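Local coordinates for protein CurJ (Moorea producens 3L, PDB 5TZ6) that is a polyketide synthase module whose dehydratase domain, inactivated here by substitution, probably catalyses vinylogous dehydration in curacin biosynthesis, at residues N237-Y251 and L288-P302. The protein carries 1 engineered substitution. Residues are numbered along the deposited sequence; the frame is centred on the assembly and turned at random.
Sequences NETFVPFSIDKFTFY and LVAQVIGFEGRKANP. With 7OD ((2E,5R)-5-hydroxy-2-methylhept-2-enoic acid), chain C.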
ATOM      1  N   ASN A 237      10.149 -12.789  39.606  1.00 62.61           N
ATOM      2  CA  ASN A 237      10.307 -11.917  38.447  1.00 55.26           C
ATOM      3  C   ASN A 237       9.672 -12.492  37.187  1.00 66.55           C
ATOM      4  O   ASN A 237       9.464 -11.747  36.222  1.00 69.88           O
ATOM      5  CB  ASN A 237      11.783 -11.630  38.170  1.00 57.69           C
ATOM      6  CG  ASN A 237      12.377 -10.648  39.152  1.00 64.46           C
ATOM      7  OD1 ASN A 237      11.648  -9.921  39.821  1.00 68.95           O
ATOM      8  ND2 ASN A 237      13.705 -10.605  39.231  1.00 63.96           N
ATOM      9  N   GLU A 238       9.372 -13.790  37.168  1.00 59.47           N
ATOM     10  CA  GLU A 238       8.982 -14.498  35.958  1.00 62.48           C
ATOM     11  C   GLU A 238       7.500 -14.847  35.966  1.00 56.11           C
ATOM     12  O   GLU A 238       6.904 -15.097  37.017  1.00 55.97           O
ATOM     13  CB  GLU A 238       9.766 -15.807  35.828  1.00 63.58           C
ATOM     14  CG  GLU A 238      11.233 -15.668  35.495  1.00 83.82           C
ATOM     15  CD  GLU A 238      11.972 -16.993  35.618  1.00 99.76           C
ATOM     16  OE1 GLU A 238      13.104 -17.097  35.105  1.00106.82           O
ATOM     17  OE2 GLU A 238      11.416 -17.933  36.228  1.00108.29           O
ATOM     18  N   THR A 239       6.919 -14.882  34.771  1.00 54.85           N
ATOM     19  CA  THR A 239       5.588 -15.429  34.566  1.00 59.79           C
ATOM     20  C   THR A 239       5.578 -16.172  33.239  1.00 60.04           C
ATOM     21  O   THR A 239       6.519 -16.073  32.446  1.00 55.01           O
ATOM     22  CB  THR A 239       4.519 -14.325  34.589  1.00 61.77           C
ATOM     23  OG1 THR A 239       3.215 -14.919  34.568  1.00 66.26           O
ATOM     24  CG2 THR A 239       4.687 -13.385  33.399  1.00 55.32           C
ATOM     25  N   PHE A 240       4.504 -16.923  32.993  1.00 63.91           N
ATOM     26  CA  PHE A 240       4.356 -17.631  31.725  1.00 54.32           C
ATOM     27  C   PHE A 240       3.915 -16.634  30.658  1.00 56.74           C
ATOM     28  O   PHE A 240       2.859 -16.012  30.785  1.00 62.46           O
ATOM     29  CB  PHE A 240       3.350 -18.777  31.851  1.00 50.83           C
ATOM     30  CG  PHE A 240       3.833 -19.921  32.709  1.00 52.74           C
ATOM     31  CD1 PHE A 240       4.736 -20.848  32.210  1.00 49.49           C
ATOM     32  CD2 PHE A 240       3.387 -20.069  34.015  1.00 53.33           C
ATOM     33  CE1 PHE A 240       5.190 -21.898  32.996  1.00 50.55           C
ATOM     34  CE2 PHE A 240       3.836 -21.116  34.808  1.00 50.31           C
ATOM     35  CZ  PHE A 240       4.741 -22.034  34.295  1.00 50.91           C
ATOM     36  N   VAL A 241       4.722 -16.482  29.614  1.00 59.40           N
ATOM     37  CA  VAL A 241       4.405 -15.566  28.521  1.00 56.15           C
ATOM     38  C   VAL A 241       3.999 -16.370  27.290  1.00 56.61           C
ATOM     39  O   VAL A 241       4.582 -17.431  27.021  1.00 50.73           O
ATOM     40  CB  VAL A 241       5.582 -14.629  28.219  1.00 57.13           C
ATOM     41  CG1 VAL A 241       5.183 -13.611  27.159  1.00 55.81           C
ATOM     42  CG2 VAL A 241       6.016 -13.927  29.494  1.00 62.45           C
ATOM     43  N   PRO A 242       2.981 -15.938  26.548  1.00 58.58           N
ATOM     44  CA  PRO A 242       2.570 -16.691  25.357  1.00 49.41           C
ATOM     45  C   PRO A 242       3.735 -16.855  24.397  1.00 52.40           C
ATOM     46  O   PRO A 242       4.405 -15.887  24.029  1.00 59.50           O
ATOM     47  CB  PRO A 242       1.458 -15.826  24.760  1.00 55.58           C
ATOM     48  CG  PRO A 242       0.870 -15.128  25.950  1.00 60.80           C
ATOM     49  CD  PRO A 242       2.026 -14.867  26.888  1.00 56.56           C
ATOM     50  N   PHE A 243       3.953 -18.079  23.977  1.00 46.72           N
ATOM     51  CA  PHE A 243       5.136 -18.398  23.196  1.00 43.84           C
ATOM     52  C   PHE A 243       4.819 -19.072  21.869  1.00 51.79           C
ATOM     53  O   PHE A 243       5.452 -18.750  20.859  1.00 54.06           O
ATOM     54  CB  PHE A 243       6.056 -19.286  24.039  1.00 41.06           C
ATOM     55  CG  PHE A 243       7.298 -19.728  23.324  1.00 46.22           C
ATOM     56  CD1 PHE A 243       7.308 -20.900  22.578  1.00 43.01           C
ATOM     57  CD2 PHE A 243       8.465 -18.982  23.414  1.00 43.91           C
ATOM     58  CE1 PHE A 243       8.456 -21.313  21.921  1.00 48.86           C
ATOM     59  CE2 PHE A 243       9.622 -19.394  22.753  1.00 51.91           C
ATOM     60  CZ  PHE A 243       9.613 -20.561  22.009  1.00 42.56           C
ATOM     61  N   SER A 244       3.856 -19.993  21.840  1.00 44.14           N
ATOM     62  CA  SER A 244       3.505 -20.647  20.587  1.00 47.41           C
ATOM     63  C   SER A 244       2.062 -21.128  20.658  1.00 49.62           C
ATOM     64  O   SER A 244       1.519 -21.351  21.739  1.00 55.58           O
ATOM     65  CB  SER A 244       4.444 -21.820  20.288  1.00 49.17           C
ATOM     66  OG  SER A 244       4.288 -22.852  21.248  1.00 54.15           O
ATOM     67  N   ILE A 245       1.446 -21.298  19.488  1.00 49.00           N
ATOM     68  CA  ILE A 245       0.059 -21.744  19.397  1.00 47.65           C
ATOM     69  C   ILE A 245      -0.070 -22.726  18.239  1.00 48.60           C
ATOM     70  O   ILE A 245       0.285 -22.400  17.101  1.00 47.37           O
ATOM     71  CB  ILE A 245      -0.905 -20.561  19.202  1.00 44.33           C
ATOM     72  CG1 ILE A 245      -0.977 -19.725  20.478  1.00 41.97           C
ATOM     73  CG2 ILE A 245      -2.283 -21.057  18.826  1.00 40.10           C
ATOM     74  CD1 ILE A 245      -1.729 -18.428  20.312  1.00 59.75           C
ATOM     75  N   ASP A 246      -0.582 -23.924  18.518  1.00 46.10           N
ATOM     76  CA  ASP A 246      -0.771 -24.890  17.439  1.00 67.28           C
ATOM     77  C   ASP A 246      -1.887 -24.454  16.495  1.00 64.28           C
ATOM     78  O   ASP A 246      -1.695 -24.423  15.276  1.00 59.83           O
ATOM     79  CB  ASP A 246      -1.033 -26.285  18.008  1.00 80.23           C
ATOM     80  CG  ASP A 246       0.166 -26.838  18.759  1.00 96.02           C
ATOM     81  OD1 ASP A 246       1.304 -26.447  18.422  1.00103.10           O
ATOM     82  OD2 ASP A 246      -0.026 -27.659  19.683  1.00104.45           O
ATOM     83  N   LYS A 247      -3.059 -24.100  17.028  1.00 59.51           N
ATOM     84  CA  LYS A 247      -4.126 -23.640  16.146  1.00 60.54           C
ATOM     85  C   LYS A 247      -5.087 -22.701  16.863  1.00 54.94           C
ATOM     86  O   LYS A 247      -5.613 -23.033  17.925  1.00 51.56           O
ATOM     87  CB  LYS A 247      -4.899 -24.829  15.570  1.00 56.56           C
ATOM     88  CG  LYS A 247      -6.027 -24.426  14.637  1.00 67.05           C
ATOM     89  CD  LYS A 247      -6.540 -25.615  13.861  1.00 73.57           C
ATOM     90  CE  LYS A 247      -7.146 -26.643  14.796  1.00 83.04           C
ATOM     91  NZ  LYS A 247      -7.456 -27.911  14.082  1.00101.98           N
ATOM     92  N   PHE A 248      -5.345 -21.548  16.253  1.00 47.48           N
ATOM     93  CA  PHE A 248      -6.325 -20.581  16.729  1.00 45.08           C
ATOM     94  C   PHE A 248      -7.427 -20.452  15.683  1.00 46.22           C
ATOM     95  O   PHE A 248      -7.163 -20.048  14.549  1.00 53.01           O
ATOM     96  CB  PHE A 248      -5.658 -19.227  16.976  1.00 43.54           C
ATOM     97  CG  PHE A 248      -6.568 -18.197  17.585  1.00 54.42           C
ATOM     98  CD1 PHE A 248      -7.605 -17.643  16.855  1.00 56.21           C
ATOM     99  CD2 PHE A 248      -6.363 -17.761  18.884  1.00 61.92           C
ATOM    100  CE1 PHE A 248      -8.437 -16.696  17.415  1.00 63.83           C
ATOM    101  CE2 PHE A 248      -7.189 -16.808  19.451  1.00 64.18           C
ATOM    102  CZ  PHE A 248      -8.229 -16.275  18.713  1.00 64.37           C
ATOM    103  N   THR A 249      -8.662 -20.746  16.066  1.00 45.06           N
ATOM    104  CA  THR A 249      -9.788 -20.697  15.147  1.00 59.43           C
ATOM    105  C   THR A 249     -10.760 -19.603  15.567  1.00 55.14           C
ATOM    106  O   THR A 249     -11.207 -19.565  16.720  1.00 50.28           O
ATOM    107  CB  THR A 249     -10.507 -22.046  15.070  1.00 57.30           C
ATOM    108  OG1 THR A 249      -9.557 -23.076  14.779  1.00 61.71           O
ATOM    109  CG2 THR A 249     -11.578 -22.020  13.981  1.00 61.18           C
ATOM    110  N   PHE A 250     -11.058 -18.713  14.628  1.00 48.62           N
ATOM    111  CA  PHE A 250     -12.089 -17.700  14.769  1.00 51.38           C
ATOM    112  C   PHE A 250     -13.312 -18.157  13.982  1.00 60.12           C
ATOM    113  O   PHE A 250     -13.223 -18.391  12.771  1.00 65.91           O
ATOM    114  CB  PHE A 250     -11.587 -16.351  14.257  1.00 55.00           C
ATOM    115  CG  PHE A 250     -12.654 -15.295  14.157  1.00 60.36           C
ATOM    116  CD1 PHE A 250     -13.175 -14.689  15.295  1.00 60.27           C
ATOM    117  CD2 PHE A 250     -13.137 -14.906  12.919  1.00 62.75           C
ATOM    118  CE1 PHE A 250     -14.156 -13.708  15.188  1.00 63.82           C
ATOM    119  CE2 PHE A 250     -14.120 -13.933  12.807  1.00 67.28           C
ATOM    120  CZ  PHE A 250     -14.630 -13.334  13.944  1.00 67.57           C
ATOM    121  N   TYR A 251     -14.443 -18.293  14.675  1.00 55.75           N
ATOM    122  CA  TYR A 251     -15.698 -18.735  14.072  1.00 63.53           C
ATOM    123  C   TYR A 251     -16.583 -17.559  13.665  1.00 59.06           C
ATOM    124  O   TYR A 251     -16.952 -17.434  12.496  1.00 70.51           O
ATOM    125  CB  TYR A 251     -16.437 -19.668  15.040  1.00 66.62           C
ATOM    126  CG  TYR A 251     -15.659 -20.926  15.341  1.00 70.85           C
ATOM    127  CD1 TYR A 251     -15.752 -22.036  14.513  1.00 81.43           C
ATOM    128  CD2 TYR A 251     -14.808 -20.995  16.435  1.00 70.64           C
ATOM    129  CE1 TYR A 251     -15.033 -23.185  14.773  1.00 85.18           C
ATOM    130  CE2 TYR A 251     -14.081 -22.143  16.707  1.00 72.88           C
ATOM    131  CZ  TYR A 251     -14.199 -23.232  15.875  1.00 78.27           C
ATOM    132  OH  TYR A 251     -13.482 -24.374  16.137  1.00 75.89           O
ATOM    133  N   LEU A 288     -19.797 -21.181  19.941  1.00 84.60           N
ATOM    134  CA  LEU A 288     -18.351 -21.062  20.046  1.00 70.69           C
ATOM    135  C   LEU A 288     -17.875 -19.862  19.232  1.00 68.25           C
ATOM    136  O   LEU A 288     -18.122 -19.779  18.027  1.00 76.82           O
ATOM    137  CB  LEU A 288     -17.698 -22.352  19.560  1.00 70.05           C
ATOM    138  CG  LEU A 288     -16.289 -22.719  20.016  1.00 79.25           C
ATOM    139  CD1 LEU A 288     -16.165 -22.651  21.532  1.00 74.57           C
ATOM    140  CD2 LEU A 288     -15.973 -24.117  19.514  1.00 82.71           C
ATOM    141  N   VAL A 289     -17.221 -18.919  19.900  1.00 62.46           N
ATOM    142  CA  VAL A 289     -16.685 -17.729  19.246  1.00 65.54           C
ATOM    143  C   VAL A 289     -15.266 -17.966  18.731  1.00 65.95           C
ATOM    144  O   VAL A 289     -14.930 -17.574  17.611  1.00 72.07           O
ATOM    145  CB  VAL A 289     -16.737 -16.539  20.231  1.00 68.42           C
ATOM    146  CG1 VAL A 289     -15.781 -15.437  19.797  1.00 58.98           C
ATOM    147  CG2 VAL A 289     -18.165 -16.008  20.356  1.00 70.63           C
ATOM    148  N   ALA A 290     -14.417 -18.605  19.528  1.00 60.71           N
ATOM    149  CA  ALA A 290     -13.029 -18.827  19.148  1.00 59.21           C
ATOM    150  C   ALA A 290     -12.503 -20.000  19.955  1.00 54.89           C
ATOM    151  O   ALA A 290     -13.004 -20.307  21.042  1.00 53.32           O
ATOM    152  CB  ALA A 290     -12.164 -17.581  19.373  1.00 42.54           C
ATOM    153  N   GLN A 291     -11.466 -20.639  19.426  1.00 50.81           N
ATOM    154  CA  GLN A 291     -10.902 -21.814  20.072  1.00 61.74           C
ATOM    155  C   GLN A 291      -9.397 -21.842  19.869  1.00 55.48           C
ATOM    156  O   GLN A 291      -8.901 -21.491  18.797  1.00 50.97           O
ATOM    157  CB  GLN A 291     -11.520 -23.100  19.518  1.00 60.99           C
ATOM    158  CG  GLN A 291     -11.120 -24.340  20.283  1.00 66.25           C
ATOM    159  CD  GLN A 291     -11.801 -25.582  19.760  1.00 71.07           C
ATOM    160  OE1 GLN A 291     -12.311 -26.397  20.528  1.00 83.78           O
ATOM    161  NE2 GLN A 291     -11.810 -25.736  18.442  1.00 68.54           N
ATOM    162  N   VAL A 292      -8.673 -22.253  20.904  1.00 58.30           N
ATOM    163  CA  VAL A 292      -7.217 -22.309  20.871  1.00 49.78           C
ATOM    164  C   VAL A 292      -6.793 -23.707  21.280  1.00 53.46           C
ATOM    165  O   VAL A 292      -7.126 -24.163  22.383  1.00 48.64           O
ATOM    166  CB  VAL A 292      -6.573 -21.264  21.794  1.00 49.61           C
ATOM    167  CG1 VAL A 292      -5.050 -21.416  21.788  1.00 44.89           C
ATOM    168  CG2 VAL A 292      -6.990 -19.870  21.379  1.00 47.96           C
ATOM    169  N   ILE A 293      -6.044 -24.372  20.409  1.00 52.78           N
ATOM    170  CA  ILE A 293      -5.527 -25.712  20.644  1.00 52.13           C
ATOM    171  C   ILE A 293      -4.013 -25.616  20.691  1.00 53.27           C
ATOM    172  O   ILE A 293      -3.392 -25.045  19.782  1.00 54.88           O
ATOM    173  CB  ILE A 293      -5.973 -26.692  19.542  1.00 57.22           C
ATOM    174  CG1 ILE A 293      -7.493 -26.844  19.538  1.00 60.77           C
ATOM    175  CG2 ILE A 293      -5.306 -28.050  19.730  1.00 52.35           C
ATOM    176  CD1 ILE A 293      -8.030 -27.571  20.741  1.00 67.81           C
ATOM    177  N   GLY A 294      -3.420 -26.185  21.732  1.00 58.50           N
ATOM    178  CA  GLY A 294      -1.974 -26.199  21.828  1.00 58.95           C
ATOM    179  C   GLY A 294      -1.361 -24.859  22.169  1.00 56.90           C
ATOM    180  O   GLY A 294      -0.314 -24.503  21.614  1.00 58.47           O
ATOM    181  N   PHE A 295      -2.011 -24.083  23.029  1.00 49.67           N
ATOM    182  CA  PHE A 295      -1.388 -22.874  23.546  1.00 46.81           C
ATOM    183  C   PHE A 295      -0.236 -23.252  24.464  1.00 53.44           C
ATOM    184  O   PHE A 295      -0.408 -24.048  25.392  1.00 53.95           O
ATOM    185  CB  PHE A 295      -2.402 -22.027  24.311  1.00 50.85           C
ATOM    186  CG  PHE A 295      -1.810 -20.797  24.931  1.00 52.03           C
ATOM    187  CD1 PHE A 295      -1.154 -20.870  26.152  1.00 52.91           C
ATOM    188  CD2 PHE A 295      -1.914 -19.568  24.303  1.00 55.04           C
ATOM    189  CE1 PHE A 295      -0.600 -19.747  26.726  1.00 47.71           C
ATOM    190  CE2 PHE A 295      -1.367 -18.433  24.880  1.00 59.43           C
ATOM    191  CZ  PHE A 295      -0.710 -18.522  26.092  1.00 44.69           C
ATOM    192  N   GLU A 296       0.941 -22.695  24.207  1.00 52.68           N
ATOM    193  CA  GLU A 296       2.095 -22.891  25.074  1.00 53.64           C
ATOM    194  C   GLU A 296       2.635 -21.534  25.490  1.00 46.72           C
ATOM    195  O   GLU A 296       2.987 -20.709  24.630  1.00 42.44           O
ATOM    196  CB  GLU A 296       3.201 -23.706  24.405  1.00 57.67           C
ATOM    197  CG  GLU A 296       4.386 -23.922  25.348  1.00 75.73           C
ATOM    198  CD  GLU A 296       5.505 -24.759  24.749  1.00 92.06           C
ATOM    199  OE1 GLU A 296       6.564 -24.184  24.418  1.00101.66           O
ATOM    200  OE2 GLU A 296       5.329 -25.988  24.609  1.00101.18           O
ATOM    201  N   GLY A 297       2.681 -21.309  26.804  1.00 48.66           N
ATOM    202  CA  GLY A 297       3.393 -20.186  27.384  1.00 52.17           C
ATOM    203  C   GLY A 297       4.649 -20.709  28.058  1.00 49.01           C
ATOM    204  O   GLY A 297       4.717 -21.875  28.456  1.00 48.16           O
ATOM    205  N   ARG A 298       5.653 -19.851  28.178  1.00 45.27           N
ATOM    206  CA  ARG A 298       6.914 -20.234  28.796  1.00 58.97           C
ATOM    207  C   ARG A 298       7.308 -19.206  29.839  1.00 55.04           C
ATOM    208  O   ARG A 298       7.144 -18.000  29.625  1.00 54.22           O
ATOM    209  CB  ARG A 298       8.034 -20.376  27.770  1.00 63.23           C
ATOM    210  CG  ARG A 298       7.822 -21.514  26.812  1.00 55.81           C
ATOM    211  CD  ARG A 298       9.094 -21.858  26.081  1.00 63.82           C
ATOM    212  NE  ARG A 298       8.881 -22.921  25.110  1.00 68.63           N
ATOM    213  CZ  ARG A 298       9.814 -23.357  24.275  1.00 70.98           C
ATOM    214  NH1 ARG A 298      11.026 -22.821  24.295  1.00 72.81           N
ATOM    215  NH2 ARG A 298       9.535 -24.328  23.420  1.00 75.55           N
ATOM    216  N   LYS A 299       7.842 -19.696  30.957  1.00 65.00           N
ATOM    217  CA  LYS A 299       8.318 -18.816  32.014  1.00 68.24           C
ATOM    218  C   LYS A 299       9.348 -17.849  31.451  1.00 67.43           C
ATOM    219  O   LYS A 299      10.236 -18.243  30.690  1.00 70.99           O
ATOM    220  CB  LYS A 299       8.941 -19.643  33.138  1.00 73.92           C
ATOM    221  CG  LYS A 299       7.947 -20.293  34.079  1.00 86.48           C
ATOM    222  CD  LYS A 299       7.924 -19.595  35.426  1.00 97.05           C
ATOM    223  CE  LYS A 299       7.287 -20.473  36.494  1.00108.50           C
ATOM    224  NZ  LYS A 299       7.271 -19.802  37.826  1.00112.47           N
ATOM    225  N   ALA A 300       9.222 -16.577  31.813  1.00 56.79           N
ATOM    226  CA  ALA A 300      10.170 -15.590  31.326  1.00 57.31           C
ATOM    227  C   ALA A 300      10.053 -14.317  32.147  1.00 62.80           C
ATOM    228  O   ALA A 300       9.018 -14.038  32.758  1.00 74.23           O
ATOM    229  CB  ALA A 300       9.951 -15.290  29.841  1.00 53.85           C
ATOM    230  N   ASN A 301      11.137 -13.556  32.157  1.00 64.98           N
ATOM    231  CA  ASN A 301      11.130 -12.226  32.735  1.00 61.85           C
ATOM    232  C   ASN A 301      10.743 -11.237  31.648  1.00 56.34           C
ATOM    233  O   ASN A 301      11.493 -11.088  30.674  1.00 67.14           O
ATOM    234  CB  ASN A 301      12.496 -11.882  33.299  1.00 50.69           C
ATOM    235  CG  ASN A 301      12.507 -10.563  34.051  1.00 70.37           C
ATOM    236  OD1 ASN A 301      11.843  -9.600  33.658  1.00 66.81           O
ATOM    237  ND2 ASN A 301      13.275 -10.510  35.136  1.00 66.23           N
ATOM    238  N   PRO A 302       9.604 -10.552  31.757  1.00 54.30           N
ATOM    239  CA  PRO A 302       9.183  -9.671  30.656  1.00 50.44           C
ATOM    240  C   PRO A 302      10.217  -8.625  30.303  1.00 51.56           C
ATOM    241  O   PRO A 302      10.266  -8.175  29.141  1.00 57.12           O
ATOM    242  CB  PRO A 302       7.891  -9.036  31.192  1.00 55.83           C
ATOM    243  CG  PRO A 302       7.373 -10.042  32.182  1.00 55.77           C
ATOM    244  CD  PRO A 302       8.612 -10.591  32.845  1.00 56.87           C
TER
HETATM  245  OAB 7OD C1301       5.118  -9.575  28.294  1.00 97.06           O
HETATM  246  CAA 7OD C1301       4.885  -9.750  27.081  1.00 99.15           C
HETATM  247  OAI 7OD C1301       5.726  -9.388  26.227  1.00102.31           O
HETATM  248  CAC 7OD C1301       3.573 -10.410  26.641  1.00 98.78           C
HETATM  249  CAK 7OD C1301       3.293 -10.620  25.144  1.00 98.97           C
HETATM  250  CAD 7OD C1301       2.538 -10.857  27.687  1.00 99.76           C
HETATM  251  CAE 7OD C1301       1.239 -11.515  27.195  1.00101.78           C
HETATM  252  CAF 7OD C1301       0.304 -12.085  28.290  1.00103.88           C
HETATM  253  OAH 7OD C1301      -0.814 -11.206  28.450  1.00 97.22           O
HETATM  254  CAG 7OD C1301       0.976 -12.274  29.655  1.00103.39           C
HETATM  255  CAJ 7OD C1301       0.080 -13.180  30.505  1.00104.23           C
HETATM  256  O   HOH W   1       2.288 -24.612  20.965  1.00 53.96           O
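The guanidinium of Arg298 lies flat on the ring of Phe243, planes 12° apart and CZ 3.8 Å from the ring centroid, a cation-pi stack that CD extends with a CH-pi contact. An extended chain from CG to NE carries the group over the ring. Glu296 OE1 helps hold its rotation, accepting from Arg298 NE at 2.7 Å nearly in the guanidinium plane, a salt bridge between residues two apart on one strand. Lys299 CG, set beside the backbone N (chi1 -79°), lies over one face of Phe240, 3.8 Å from the centroid, and a bend at chi2 carries the chain on until CE is 3.7 Å from Phe240 CZ. Pro242 CB meets Phe295 CZ at 3.7 Å, while Pro242 CD and Val241 CG1 turn to the bound hydroxy acid; Val241 CG1 is 3.6 Å from its CAC. Farther along, Val292 CG2 packs on Phe248 CD2.

Antiparallel backbone hydrogen bonds join the two strands, with Arg298 and Glu296 on one face and the Phe240-Lys299 and Phe248-Val292 pairs on the other. A classic bulge puts Phe243 N and Ser244 N both on Glu296 O, in its carbonyl plane; a second sets Asp246 and Lys247 opposite Ile293. At the corner, a water joins Ser244 OG to Gly294 O, 2.7 Å from each.

Strands 239-250 and 288-300 are neighbours in the hotdog-fold dehydratase. Strand 71-77 flanks the first and strand 274-282 the second, while Ile245, Phe248 and Phe250 pack on helix 51-65.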